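Local atomic coordinates of probable hydrogenase maturation factor HypB (Methanocaldococcus jannaschii, PDB entry 2HF9), a protein that binds GTP and metal ions, probably hydrolyses GTP slowly, and is probably required for inserting nickel into the metal centre of [NiFe] hydrogenases. Residues K28-L33 / D135-T140; H36-F41 / D117-L122; L54-I59 / M84-A89; H141-V146 / T165-V170. All coordinates share one frame; numbering follows the deposited sequence.

Interaction 1: K28-L33 / D135-T140; sequences KNRKLL and DFDLGT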
loop_
_atom_site.group_PDB
_atom_site.type_symbol
_atom_site.label_atom_id
_atom_site.label_comp_id
_atom_site.label_asym_id
_atom_site.label_seq_id
_atom_site.Cartn_x
_atom_site.Cartn_y
_atom_site.Cartn_z
ATOM N N LYS A 28 21.050 -13.941 -13.202
ATOM C CA LYS A 28 22.374 -14.037 -12.589
ATOM C C LYS A 28 22.291 -14.263 -11.077
ATOM O O LYS A 28 23.056 -15.058 -10.521
ATOM C CB LYS A 28 23.204 -12.794 -12.916
ATOM C CG LYS A 28 23.553 -12.692 -14.397
ATOM C CD LYS A 28 24.241 -11.384 -14.747
ATOM C CE LYS A 28 24.494 -11.306 -16.252
ATOM N NZ LYS A 28 25.464 -12.343 -16.726
ATOM N N ASN A 29 21.354 -13.568 -10.429
ATOM C CA ASN A 29 21.062 -13.774 -9.010
ATOM C C ASN A 29 20.627 -15.210 -8.728
ATOM O O ASN A 29 21.130 -15.831 -7.793
ATOM C CB ASN A 29 19.978 -12.805 -8.513
ATOM C CG ASN A 29 20.429 -11.349 -8.506
ATOM O OD1 ASN A 29 21.610 -11.035 -8.696
ATOM N ND2 ASN A 29 19.475 -10.445 -8.277
ATOM N N ARG A 30 19.694 -15.726 -9.536
ATOM C CA ARG A 30 19.195 -17.099 -9.385
ATOM C C ARG A 30 20.303 -18.132 -9.559
ATOM O O ARG A 30 20.393 -19.085 -8.788
ATOM C CB ARG A 30 18.052 -17.395 -10.364
ATOM C CG ARG A 30 16.667 -17.424 -9.721
ATOM C CD ARG A 30 15.566 -17.758 -10.725
ATOM N NE ARG A 30 15.556 -16.823 -11.851
ATOM C CZ ARG A 30 14.886 -15.673 -11.878
ATOM N NH1 ARG A 30 14.143 -15.297 -10.845
ATOM N NH2 ARG A 30 14.956 -14.899 -12.950
ATOM N N LYS A 31 21.148 -17.925 -10.568
ATOM C CA LYS A 31 22.300 -18.789 -10.803
ATOM C C LYS A 31 23.267 -18.779 -9.613
ATOM O O LYS A 31 23.722 -19.838 -9.174
ATOM C CB LYS A 31 22.980 -18.422 -12.141
ATOM C CG LYS A 31 24.387 -19.005 -12.435
ATOM C CD LYS A 31 24.647 -20.438 -11.931
ATOM C CE LYS A 31 23.564 -21.439 -12.302
ATOM N NZ LYS A 31 23.393 -22.424 -11.194
ATOM N N LEU A 32 23.548 -17.593 -9.074
ATOM C CA LEU A 32 24.415 -17.466 -7.901
ATOM C C LEU A 32 23.828 -18.199 -6.694
ATOM O O LEU A 32 24.542 -18.903 -5.977
ATOM C CB LEU A 32 24.679 -15.990 -7.565
ATOM C CG LEU A 32 25.490 -15.665 -6.302
ATOM C CD1 LEU A 32 26.944 -16.121 -6.417
ATOM C CD2 LEU A 32 25.418 -14.173 -5.975
ATOM N N LEU A 33 22.525 -18.029 -6.481
ATOM C CA LEU A 33 21.825 -18.698 -5.387
ATOM C C LEU A 33 21.846 -20.221 -5.549
ATOM O O LEU A 33 22.152 -20.940 -4.592
ATOM C CB LEU A 33 20.387 -18.179 -5.270
ATOM C CG LEU A 33 20.221 -16.712 -4.854
ATOM C CD1 LEU A 33 18.820 -16.234 -5.177
ATOM C CD2 LEU A 33 20.540 -16.485 -3.383
ATOM N N ASP A 135 6.443 -5.952 -11.877
ATOM C CA ASP A 135 7.303 -6.007 -13.064
ATOM C C ASP A 135 8.780 -6.277 -12.772
ATOM O O ASP A 135 9.570 -6.444 -13.702
ATOM C CB ASP A 135 7.175 -4.711 -13.872
ATOM C CG ASP A 135 5.790 -4.522 -14.472
ATOM O OD1 ASP A 135 5.102 -5.530 -14.751
ATOM O OD2 ASP A 135 5.394 -3.354 -14.669
ATOM N N PHE A 136 9.158 -6.323 -11.496
ATOM C CA PHE A 136 10.572 -6.450 -11.137
ATOM C C PHE A 136 10.940 -7.756 -10.435
ATOM O O PHE A 136 10.858 -7.871 -9.209
ATOM C CB PHE A 136 11.043 -5.229 -10.344
ATOM C CG PHE A 136 11.206 -3.994 -11.186
ATOM C CD1 PHE A 136 10.142 -3.112 -11.369
ATOM C CD2 PHE A 136 12.420 -3.719 -11.807
ATOM C CE1 PHE A 136 10.291 -1.968 -12.163
ATOM C CE2 PHE A 136 12.578 -2.580 -12.598
ATOM C CZ PHE A 136 11.511 -1.706 -12.773
ATOM N N ASP A 137 11.343 -8.731 -11.248
ATOM C CA ASP A 137 11.916 -9.996 -10.795
ATOM C C ASP A 137 13.215 -9.706 -10.037
ATOM O O ASP A 137 14.094 -9.005 -10.545
ATOM C CB ASP A 137 12.178 -10.881 -12.024
ATOM C CG ASP A 137 12.761 -12.248 -11.683
ATOM O OD1 ASP A 137 13.008 -12.555 -10.496
ATOM O OD2 ASP A 137 12.983 -13.028 -12.638
ATOM N N LEU A 138 13.317 -10.227 -8.817
ATOM C CA LEU A 138 14.485 -9.984 -7.966
ATOM C C LEU A 138 15.576 -11.041 -8.142
ATOM O O LEU A 138 16.695 -10.880 -7.645
ATOM C CB LEU A 138 14.073 -9.906 -6.488
ATOM C CG LEU A 138 13.036 -8.863 -6.053
ATOM C CD1 LEU A 138 12.938 -8.807 -4.532
ATOM C CD2 LEU A 138 13.353 -7.488 -6.600
ATOM N N GLY A 139 15.246 -12.113 -8.855
ATOM C CA GLY A 139 16.133 -13.266 -8.979
ATOM C C GLY A 139 15.832 -14.314 -7.926
ATOM O O GLY A 139 16.711 -15.072 -7.524
ATOM N N THR A 140 14.578 -14.346 -7.482
ATOM C CA THR A 140 14.122 -15.309 -6.480
ATOM C C THR A 140 13.535 -16.540 -7.162
ATOM O O THR A 140 13.224 -16.515 -8.358
ATOM C CB THR A 140 13.065 -14.681 -5.531
ATOM O OG1 THR A 140 11.965 -14.173 -6.299
ATOM C CG2 THR A 140 13.672 -13.544 -4.731
#
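R30 and G139 bring helix 18-35 and the loop joining strands 121-125 and 142-148 within 4.9 Å, CA to CA, fastening this loop of the P-loop GTPase fold to the N-terminal helix. The approach is helped by G139 having no side chain, and its positive phi (93°) also suits glycine. Two residues earlier, D137 starts an Asx turn: its OD1 accepts a hydrogen bond from the backbone N of G139 at 2.8 Å from above the carboxylate plane. The same carboxylate is gripped end-on by R30 in a salt bridge, NH2 reaching D137 OD2 at 2.7 Å and NH1 reaching D137 OD1 at 3.0 Å, with the two flat groups 30° apart. A bend at chi3 (-57°) turns the arginine back over the loop, where the CA of G139 lies against one guanidinium face. Arginine suits this place because NH1 can also donate to T140 O, 2.9 Å away, while NH2 is shared with D27 of the same helix. Beside this bridge N29 ND2 donates to L138 O at 2.9 Å, the acceptor lying in the amide plane, and also to A104 O, at the start of the helix that carries the zinc ligands H105 and H109.

Interaction 2: H36-F41 / D117-L122; sequences HGVVAF and DEIDLL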
loop_
_atom_site.group_PDB
_atom_site.type_symbol
_atom_site.label_atom_id
_atom_site.label_comp_id
_atom_site.label_asym_id
_atom_site.label_seq_id
_atom_site.Cartn_x
_atom_site.Cartn_y
_atom_site.Cartn_z
ATOM N N HIS A 36 25.085 -21.915 -4.712
ATOM C CA HIS A 36 25.311 -22.049 -3.276
ATOM C C HIS A 36 24.171 -22.748 -2.532
ATOM O O HIS A 36 24.160 -22.776 -1.301
ATOM C CB HIS A 36 25.605 -20.683 -2.659
ATOM C CG HIS A 36 26.857 -20.049 -3.177
ATOM N ND1 HIS A 36 28.112 -20.420 -2.742
ATOM C CD2 HIS A 36 27.051 -19.080 -4.101
ATOM C CE1 HIS A 36 29.024 -19.701 -3.371
ATOM N NE2 HIS A 36 28.406 -18.883 -4.204
ATOM N N GLY A 37 23.221 -23.303 -3.283
ATOM C CA GLY A 37 22.128 -24.089 -2.715
ATOM C C GLY A 37 21.201 -23.268 -1.841
ATOM O O GLY A 37 20.757 -23.726 -0.787
ATOM N N VAL A 38 20.905 -22.053 -2.289
ATOM C CA VAL A 38 20.020 -21.150 -1.554
ATOM C C VAL A 38 18.692 -21.067 -2.291
ATOM O O VAL A 38 18.666 -20.897 -3.507
ATOM C CB VAL A 38 20.631 -19.727 -1.404
ATOM C CG1 VAL A 38 19.705 -18.808 -0.602
ATOM C CG2 VAL A 38 21.999 -19.792 -0.754
ATOM N N VAL A 39 17.595 -21.213 -1.554
ATOM C CA VAL A 39 16.270 -21.017 -2.129
ATOM C C VAL A 39 15.733 -19.677 -1.629
ATOM O O VAL A 39 15.642 -19.450 -0.418
ATOM C CB VAL A 39 15.303 -22.188 -1.807
ATOM C CG1 VAL A 39 13.993 -22.017 -2.567
ATOM C CG2 VAL A 39 15.943 -23.530 -2.173
ATOM N N ALA A 40 15.407 -18.792 -2.569
ATOM C CA ALA A 40 15.020 -17.418 -2.253
ATOM C C ALA A 40 13.545 -17.124 -2.507
ATOM O O ALA A 40 12.967 -17.585 -3.495
ATOM C CB ALA A 40 15.890 -16.432 -3.014
ATOM N N PHE A 41 12.962 -16.330 -1.613
ATOM C CA PHE A 41 11.545 -15.984 -1.652
ATOM C C PHE A 41 11.340 -14.467 -1.602
ATOM O O PHE A 41 11.882 -13.783 -0.729
ATOM C CB PHE A 41 10.794 -16.659 -0.492
ATOM C CG PHE A 41 10.764 -18.164 -0.573
ATOM C CD1 PHE A 41 11.798 -18.928 -0.037
ATOM C CD2 PHE A 41 9.690 -18.820 -1.173
ATOM C CE1 PHE A 41 11.771 -20.321 -0.108
ATOM C CE2 PHE A 41 9.652 -20.216 -1.241
ATOM C CZ PHE A 41 10.698 -20.964 -0.706
ATOM N N ASP A 117 27.304 -19.876 1.459
ATOM C CA ASP A 117 27.638 -21.256 1.827
ATOM C C ASP A 117 27.246 -21.579 3.268
ATOM O O ASP A 117 27.421 -22.710 3.735
ATOM C CB ASP A 117 29.123 -21.537 1.589
ATOM C CG ASP A 117 29.466 -21.620 0.116
ATOM O OD1 ASP A 117 28.672 -22.199 -0.661
ATOM O OD2 ASP A 117 30.531 -21.103 -0.266
ATOM N N GLU A 118 26.720 -20.578 3.969
ATOM C CA GLU A 118 26.181 -20.774 5.310
ATOM C C GLU A 118 24.709 -20.363 5.388
ATOM O O GLU A 118 24.190 -20.068 6.466
ATOM C CB GLU A 118 27.026 -20.034 6.352
ATOM C CG GLU A 118 28.328 -20.760 6.723
ATOM C CD GLU A 118 28.095 -22.180 7.236
ATOM O OE1 GLU A 118 27.334 -22.355 8.218
ATOM O OE2 GLU A 118 28.676 -23.125 6.655
ATOM N N ILE A 119 24.047 -20.346 4.232
ATOM C CA ILE A 119 22.629 -19.992 4.128
ATOM C C ILE A 119 21.906 -21.039 3.276
ATOM O O ILE A 119 22.429 -21.481 2.255
ATOM C CB ILE A 119 22.432 -18.557 3.521
ATOM C CG1 ILE A 119 23.074 -17.470 4.402
ATOM C CG2 ILE A 119 20.952 -18.237 3.273
ATOM C CD1 ILE A 119 22.568 -17.404 5.851
ATOM N N ASP A 120 20.714 -21.444 3.711
ATOM C CA ASP A 120 19.875 -22.365 2.945
ATOM C C ASP A 120 18.650 -21.660 2.350
ATOM O O ASP A 120 18.242 -21.948 1.221
ATOM C CB ASP A 120 19.435 -23.548 3.820
ATOM C CG ASP A 120 20.611 -24.271 4.467
ATOM O OD1 ASP A 120 21.544 -24.670 3.738
ATOM O OD2 ASP A 120 20.600 -24.439 5.704
ATOM N N LEU A 121 18.066 -20.751 3.129
ATOM C CA LEU A 121 16.871 -20.010 2.726
ATOM C C LEU A 121 17.104 -18.510 2.781
ATOM O O LEU A 121 17.703 -18.003 3.728
ATOM C CB LEU A 121 15.678 -20.354 3.626
ATOM C CG LEU A 121 15.197 -21.802 3.738
ATOM C CD1 LEU A 121 14.007 -21.881 4.687
ATOM C CD2 LEU A 121 14.834 -22.376 2.380
ATOM N N LEU A 122 16.613 -17.806 1.766
ATOM C CA LEU A 122 16.654 -16.349 1.741
ATOM C C LEU A 122 15.245 -15.774 1.650
ATOM O O LEU A 122 14.512 -16.060 0.701
ATOM C CB LEU A 122 17.512 -15.849 0.569
ATOM C CG LEU A 122 17.592 -14.332 0.341
ATOM C CD1 LEU A 122 18.202 -13.604 1.534
ATOM C CD2 LEU A 122 18.374 -14.023 -0.931
#
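H36 and D117 close the outer end of a parallel strand pair, 39-45 beside 121-125, in the central sheet of a P-loop GTPase domain. ND1 of H36 donates to D117 OD1 at 2.8 Å in an almost straight bond (172°). The oxygen lies in the ring plane, yet the donor stands above the carboxylate plane, the planes being 59° apart. V39 N and O both turn to 121-125, bonding D120 O and L122 N, each at 2.9 Å; F41 N follows on L122 O at 2.8 Å. A40 faces the other neighbour, its N bonded to H141 ND1 and its O to the backbone of H141 and K142. D120 OD2 accepts from the backbone N of K67. Glycine fits position 37, where positive phi ends the helix in a Schellman motif, V38 N returning to L33 O. Beta-branched V38 sets CG1 anti to its own N (chi1 -179°), which carries that methyl to 3.9 Å from L122 CB. A40 is small enough to sit beside L122 on the same face, CB to CB 4.0 Å, where L33 of helix 18-35 packs on both. On the other face V39 and L121 pack together, F41 meeting L121 CD2 at its ring edge. The contact thus pairs buried amides with carbonyls and adds one His-carboxylate bond at the outer end, where the carboxylate would probably favour a protonated imidazole.

Interaction 3: L54-I59 / M84-A89; sequences LIEKLI and MEKHGA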
loop_
_atom_site.group_PDB
_atom_site.type_symbol
_atom_site.label_atom_id
_atom_site.label_comp_id
_atom_site.label_asym_id
_atom_site.label_seq_id
_atom_site.Cartn_x
_atom_site.Cartn_y
_atom_site.Cartn_z
ATOM N N LEU A 54 4.978 -12.601 9.193
ATOM C CA LEU A 54 5.067 -13.891 8.508
ATOM C C LEU A 54 6.509 -14.389 8.447
ATOM O O LEU A 54 6.784 -15.553 8.754
ATOM C CB LEU A 54 4.473 -13.810 7.095
ATOM C CG LEU A 54 4.533 -15.081 6.233
ATOM C CD1 LEU A 54 3.823 -16.263 6.907
ATOM C CD2 LEU A 54 3.962 -14.827 4.843
ATOM N N ILE A 55 7.422 -13.503 8.054
ATOM C CA ILE A 55 8.844 -13.842 7.962
ATOM C C ILE A 55 9.390 -14.247 9.339
ATOM O O ILE A 55 10.106 -15.252 9.463
ATOM C CB ILE A 55 9.664 -12.689 7.311
ATOM C CG1 ILE A 55 9.444 -12.680 5.793
ATOM C CG2 ILE A 55 11.160 -12.814 7.630
ATOM C CD1 ILE A 55 9.920 -11.419 5.092
ATOM N N GLU A 56 9.016 -13.483 10.364
ATOM C CA GLU A 56 9.389 -13.780 11.754
ATOM C C GLU A 56 8.946 -15.180 12.162
ATOM O O GLU A 56 9.743 -15.957 12.687
ATOM C CB GLU A 56 8.786 -12.752 12.716
ATOM C CG GLU A 56 9.442 -11.385 12.671
ATOM C CD GLU A 56 8.849 -10.428 13.685
ATOM O OE1 GLU A 56 9.575 -10.028 14.612
ATOM O OE2 GLU A 56 7.657 -10.088 13.572
ATOM N N LYS A 57 7.677 -15.496 11.906
ATOM C CA LYS A 57 7.129 -16.816 12.216
ATOM C C LYS A 57 7.822 -17.923 11.426
ATOM O O LYS A 57 8.101 -18.994 11.970
ATOM C CB LYS A 57 5.609 -16.857 11.983
ATOM C CG LYS A 57 4.791 -15.984 12.938
ATOM C CD LYS A 57 4.869 -16.480 14.370
ATOM C CE LYS A 57 3.948 -15.694 15.288
ATOM N NZ LYS A 57 4.065 -16.201 16.688
ATOM N N LEU A 58 8.101 -17.665 10.148
ATOM C CA LEU A 58 8.829 -18.625 9.316
ATOM C C LEU A 58 10.246 -18.900 9.821
ATOM O O LEU A 58 10.669 -20.061 9.878
ATOM C CB LEU A 58 8.849 -18.188 7.849
ATOM C CG LEU A 58 7.521 -18.284 7.086
ATOM C CD1 LEU A 58 7.663 -17.638 5.716
ATOM C CD2 LEU A 58 7.047 -19.726 6.949
ATOM N N ILE A 59 10.971 -17.842 10.184
ATOM C CA ILE A 59 12.297 -17.984 10.804
ATOM C C ILE A 59 12.229 -18.888 12.041
ATOM O O ILE A 59 12.935 -19.896 12.116
ATOM C CB ILE A 59 12.923 -16.615 11.177
ATOM C CG1 ILE A 59 13.239 -15.805 9.916
ATOM C CG2 ILE A 59 14.209 -16.806 12.008
ATOM C CD1 ILE A 59 13.424 -14.312 10.170
ATOM N N MET A 84 13.682 -8.919 12.338
ATOM C CA MET A 84 14.194 -10.189 11.819
ATOM C C MET A 84 15.464 -10.644 12.529
ATOM O O MET A 84 15.689 -11.845 12.697
ATOM C CB MET A 84 14.443 -10.097 10.318
ATOM C CG MET A 84 13.186 -9.863 9.513
ATOM S SD MET A 84 13.571 -9.455 7.815
ATOM C CE MET A 84 11.979 -8.827 7.290
ATOM N N GLU A 85 16.285 -9.675 12.931
ATOM C CA GLU A 85 17.537 -9.934 13.641
ATOM C C GLU A 85 17.344 -10.640 14.986
ATOM O O GLU A 85 18.096 -11.559 15.315
ATOM C CB GLU A 85 18.326 -8.635 13.831
ATOM C CG GLU A 85 19.151 -8.227 12.624
ATOM C CD GLU A 85 19.852 -6.885 12.794
ATOM O OE1 GLU A 85 19.863 -6.331 13.916
ATOM O OE2 GLU A 85 20.400 -6.382 11.795
ATOM N N LYS A 86 16.339 -10.224 15.753
ATOM C CA LYS A 86 16.100 -10.820 17.073
ATOM C C LYS A 86 15.589 -12.266 16.991
ATOM O O LYS A 86 15.601 -12.989 17.989
ATOM C CB LYS A 86 15.188 -9.941 17.945
ATOM C CG LYS A 86 13.778 -9.743 17.424
ATOM C CD LYS A 86 12.820 -9.341 18.541
ATOM C CE LYS A 86 11.590 -8.628 17.989
ATOM N NZ LYS A 86 10.881 -9.404 16.921
ATOM N N HIS A 87 15.163 -12.680 15.797
ATOM C CA HIS A 87 14.710 -14.052 15.564
ATOM C C HIS A 87 15.829 -14.991 15.100
ATOM O O HIS A 87 15.592 -16.175 14.860
ATOM C CB HIS A 87 13.527 -14.072 14.590
ATOM C CG HIS A 87 12.266 -13.515 15.171
ATOM N ND1 HIS A 87 11.321 -14.302 15.794
ATOM C CD2 HIS A 87 11.805 -12.245 15.246
ATOM C CE1 HIS A 87 10.328 -13.542 16.221
ATOM N NE2 HIS A 87 10.594 -12.290 15.896
ATOM N N GLY A 88 17.045 -14.461 14.989
ATOM C CA GLY A 88 18.224 -15.277 14.685
ATOM C C GLY A 88 18.563 -15.444 13.213
ATOM O O GLY A 88 19.199 -16.427 12.823
ATOM N N ALA A 89 18.137 -14.489 12.391
ATOM C CA ALA A 89 18.500 -14.486 10.980
ATOM C C ALA A 89 19.569 -13.435 10.726
ATOM O O ALA A 89 19.629 -12.417 11.420
ATOM C CB ALA A 89 17.282 -14.221 10.109
#
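Helix 51-62, which follows the nucleotide-binding P-loop, passes the last turn of helix 78-85 with E56 and M84 6.0 Å apart, CA to CA, and segment 84-89 then goes through a type I turn, E85 to G88. G88 has the positive phi of a Schellman motif, which suits glycine. E56 carries the polar half of the contact, its side chain about 6 Å from the bound GTP analogue. Its aliphatic stem lies over one face of the H87 imidazole, CB 3.9 Å from the ring centroid in a CH-pi contact, and the extended chain runs on past the ring and sets OE1 2.8 Å from NE2. That bond is weak, bent to 122°, with the carboxylate and ring planes 75° apart. OE1 also forms a salt bridge to K86 NZ at 2.7 Å, the lysine curling in through a bend at chi4 (54°), while OE2 is taken by R83. A glutamate ringed by two cationic side chains and a histidine would probably stay ionised despite its burial. H87 is steadied from its other nitrogen, ND1, which bonds D60 one turn further along the first helix. In the apolar half, I59 CG2 rests on H87, 3.8 Å from CB, and its CD1 reaches A89 CB at 3.9 Å. One turn earlier on helix 51-62, the flexible thioether of M84 lies obliquely across I55, CE to CD1 4.0 Å. Apolar I55, I59, M84 and A89 all rest on C70 of strand 68-74, and I55 and M84 reach E125 of strand 121-125, so the two helices pack side by side over these strands.

Interaction 4: H141-V146 / T165-V170; sequences HKRIVV and TADLIV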
loop_
_atom_site.group_PDB
_atom_site.type_symbol
_atom_site.label_atom_id
_atom_site.label_comp_id
_atom_site.label_asym_id
_atom_site.label_seq_id
_atom_site.Cartn_x
_atom_site.Cartn_y
_atom_site.Cartn_z
ATOM N N HIS A 141 13.394 -17.619 -6.398
ATOM C CA HIS A 141 12.759 -18.838 -6.888
ATOM C C HIS A 141 11.238 -18.731 -6.863
ATOM O O HIS A 141 10.565 -19.177 -7.794
ATOM C CB HIS A 141 13.242 -20.047 -6.087
ATOM C CG HIS A 141 14.702 -20.320 -6.256
ATOM N ND1 HIS A 141 15.664 -19.750 -5.451
ATOM C CD2 HIS A 141 15.367 -21.070 -7.165
ATOM C CE1 HIS A 141 16.859 -20.153 -5.846
ATOM N NE2 HIS A 141 16.706 -20.953 -6.886
ATOM N N LYS A 142 10.699 -18.132 -5.802
ATOM C CA LYS A 142 9.254 -17.959 -5.672
ATOM C C LYS A 142 8.858 -16.561 -5.218
ATOM O O LYS A 142 9.605 -15.870 -4.518
ATOM C CB LYS A 142 8.643 -18.998 -4.716
ATOM C CG LYS A 142 8.816 -20.454 -5.130
ATOM C CD LYS A 142 7.961 -20.837 -6.331
ATOM C CE LYS A 142 8.326 -22.231 -6.825
ATOM N NZ LYS A 142 7.602 -22.573 -8.077
ATOM N N ARG A 143 7.657 -16.166 -5.623
ATOM C CA ARG A 143 7.086 -14.892 -5.242
ATOM C C ARG A 143 5.847 -15.118 -4.384
ATOM O O ARG A 143 4.974 -15.920 -4.726
ATOM C CB ARG A 143 6.762 -14.079 -6.491
ATOM C CG ARG A 143 8.011 -13.627 -7.246
ATOM C CD ARG A 143 7.726 -13.271 -8.696
ATOM N NE ARG A 143 6.908 -12.064 -8.842
ATOM C CZ ARG A 143 7.385 -10.820 -8.866
ATOM N NH1 ARG A 143 8.687 -10.591 -8.734
ATOM N NH2 ARG A 143 6.554 -9.796 -9.004
ATOM N N ILE A 144 5.792 -14.415 -3.257
ATOM C CA ILE A 144 4.674 -14.524 -2.326
ATOM C C ILE A 144 4.025 -13.150 -2.200
ATOM O O ILE A 144 4.707 -12.167 -1.903
ATOM C CB ILE A 144 5.136 -15.037 -0.929
ATOM C CG1 ILE A 144 5.797 -16.418 -1.055
ATOM C CG2 ILE A 144 3.959 -15.054 0.070
ATOM C CD1 ILE A 144 6.472 -16.927 0.204
ATOM N N VAL A 145 2.722 -13.076 -2.465
ATOM C CA VAL A 145 1.983 -11.832 -2.268
ATOM C C VAL A 145 1.104 -11.964 -1.031
ATOM O O VAL A 145 0.246 -12.850 -0.950
ATOM C CB VAL A 145 1.151 -11.407 -3.513
ATOM C CG1 VAL A 145 0.316 -10.158 -3.215
ATOM C CG2 VAL A 145 2.060 -11.143 -4.697
ATOM N N VAL A 146 1.351 -11.089 -0.061
ATOM C CA VAL A 146 0.577 -11.049 1.165
ATOM C C VAL A 146 -0.369 -9.855 1.123
ATOM O O VAL A 146 0.064 -8.707 1.054
ATOM C CB VAL A 146 1.488 -10.934 2.420
ATOM C CG1 VAL A 146 0.657 -11.054 3.706
ATOM C CG2 VAL A 146 2.591 -11.987 2.384
ATOM N N THR A 165 1.594 -12.566 -10.797
ATOM C CA THR A 165 3.032 -12.826 -10.651
ATOM C C THR A 165 3.337 -13.681 -9.416
ATOM O O THR A 165 4.473 -14.108 -9.211
ATOM C CB THR A 165 3.869 -11.512 -10.618
ATOM O OG1 THR A 165 3.706 -10.855 -9.353
ATOM C CG2 THR A 165 3.442 -10.567 -11.742
ATOM N N ALA A 166 2.309 -13.950 -8.614
ATOM C CA ALA A 166 2.472 -14.690 -7.365
ATOM C C ALA A 166 2.458 -16.203 -7.566
ATOM O O ALA A 166 1.683 -16.728 -8.373
ATOM C CB ALA A 166 1.396 -14.284 -6.372
ATOM N N ASP A 167 3.327 -16.887 -6.827
ATOM C CA ASP A 167 3.314 -18.340 -6.726
ATOM C C ASP A 167 2.484 -18.759 -5.513
ATOM O O ASP A 167 1.886 -19.841 -5.489
ATOM C CB ASP A 167 4.740 -18.867 -6.596
ATOM C CG ASP A 167 5.590 -18.543 -7.814
ATOM O OD1 ASP A 167 5.305 -19.090 -8.895
ATOM O OD2 ASP A 167 6.537 -17.740 -7.684
ATOM N N LEU A 168 2.471 -17.887 -4.509
ATOM C CA LEU A 168 1.635 -18.048 -3.333
ATOM C C LEU A 168 0.920 -16.737 -3.039
ATOM O O LEU A 168 1.546 -15.678 -2.985
ATOM C CB LEU A 168 2.467 -18.474 -2.113
ATOM C CG LEU A 168 1.762 -18.468 -0.749
ATOM C CD1 LEU A 168 0.680 -19.542 -0.660
ATOM C CD2 LEU A 168 2.753 -18.597 0.407
ATOM N N ILE A 169 -0.394 -16.824 -2.848
ATOM C CA ILE A 169 -1.185 -15.683 -2.415
ATOM C C ILE A 169 -1.689 -15.957 -0.997
ATOM O O ILE A 169 -2.401 -16.939 -0.744
ATOM C CB ILE A 169 -2.339 -15.378 -3.394
ATOM C CG1 ILE A 169 -1.768 -14.969 -4.759
ATOM C CG2 ILE A 169 -3.234 -14.271 -2.841
ATOM C CD1 ILE A 169 -2.736 -15.062 -5.930
ATOM N N VAL A 170 -1.274 -15.096 -0.075
ATOM C CA VAL A 170 -1.655 -15.199 1.329
ATOM C C VAL A 170 -2.699 -14.133 1.653
ATOM O O VAL A 170 -2.454 -12.933 1.492
ATOM C CB VAL A 170 -0.423 -15.044 2.261
ATOM C CG1 VAL A 170 -0.836 -15.089 3.727
ATOM C CG2 VAL A 170 0.603 -16.133 1.966
HETATM O O HOH W 1 7.439 -20.462 -9.875
#
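R143 and T165 meet obliquely, the hydroxyl of T165 lying in the plane of the guanidinium group. NH2 of R143 donates to T165 OG1 at 3.1 Å, and its NE makes a weak bond to T165 O; the bend at chi3 (68°) turns the head over to the threonine. Each partner is held from outside as well, NH2 by P133 O and OG1 by I162 O. D167 works nearer the backbone: its OD2 offers the anti lone pair to R143 N at 2.8 Å. K142 comes across this carboxylate at about a right angle, its CD 3.6 Å from D167 CG. The ammonium goes to E224 and meets D167 OD1 through a water, 2.8 Å from K142 NZ. Past this polar end the strands run parallel, 18° apart, as neighbours in the beta-alpha-beta unit of strand 142-148, helix 160-163 and strand 168-172. R143 O accepts from both D167 N and L168 N, and V145 then turns both N and O to 168-172, bonding L168 O and V170 N. I144 and L168 lie side by side pointing the same way, CG2 to CD2 3.8 Å, L168 also touching F217 of helix 211-224. On the opposite face V145 CG2 touches A166 CB at 3.6 Å, a close fit allowed by the small alanine.

From the N terminus, helix 18-35 opens interaction 1 and strand 39-45 opens interaction 2 straight after it, the two touching where L33 O meets V38 N. Helix 51-62 then starts interaction 3, whose loop closes first, at 84-89. Interaction 2 closes next, at 117-122, and interaction 1 at 135-140, so the three are nested without crossing. Interaction 4 follows in series, joining 141-146 to 165-170. A40 O links it to interaction 2, since strands 39-45 and 142-148 are neighbours in the sheet. L54 packs on V146 between interactions 3 and 4. Together they tie the N-terminal helix, the P-loop helix, helix 78-85 and four strands into one domain.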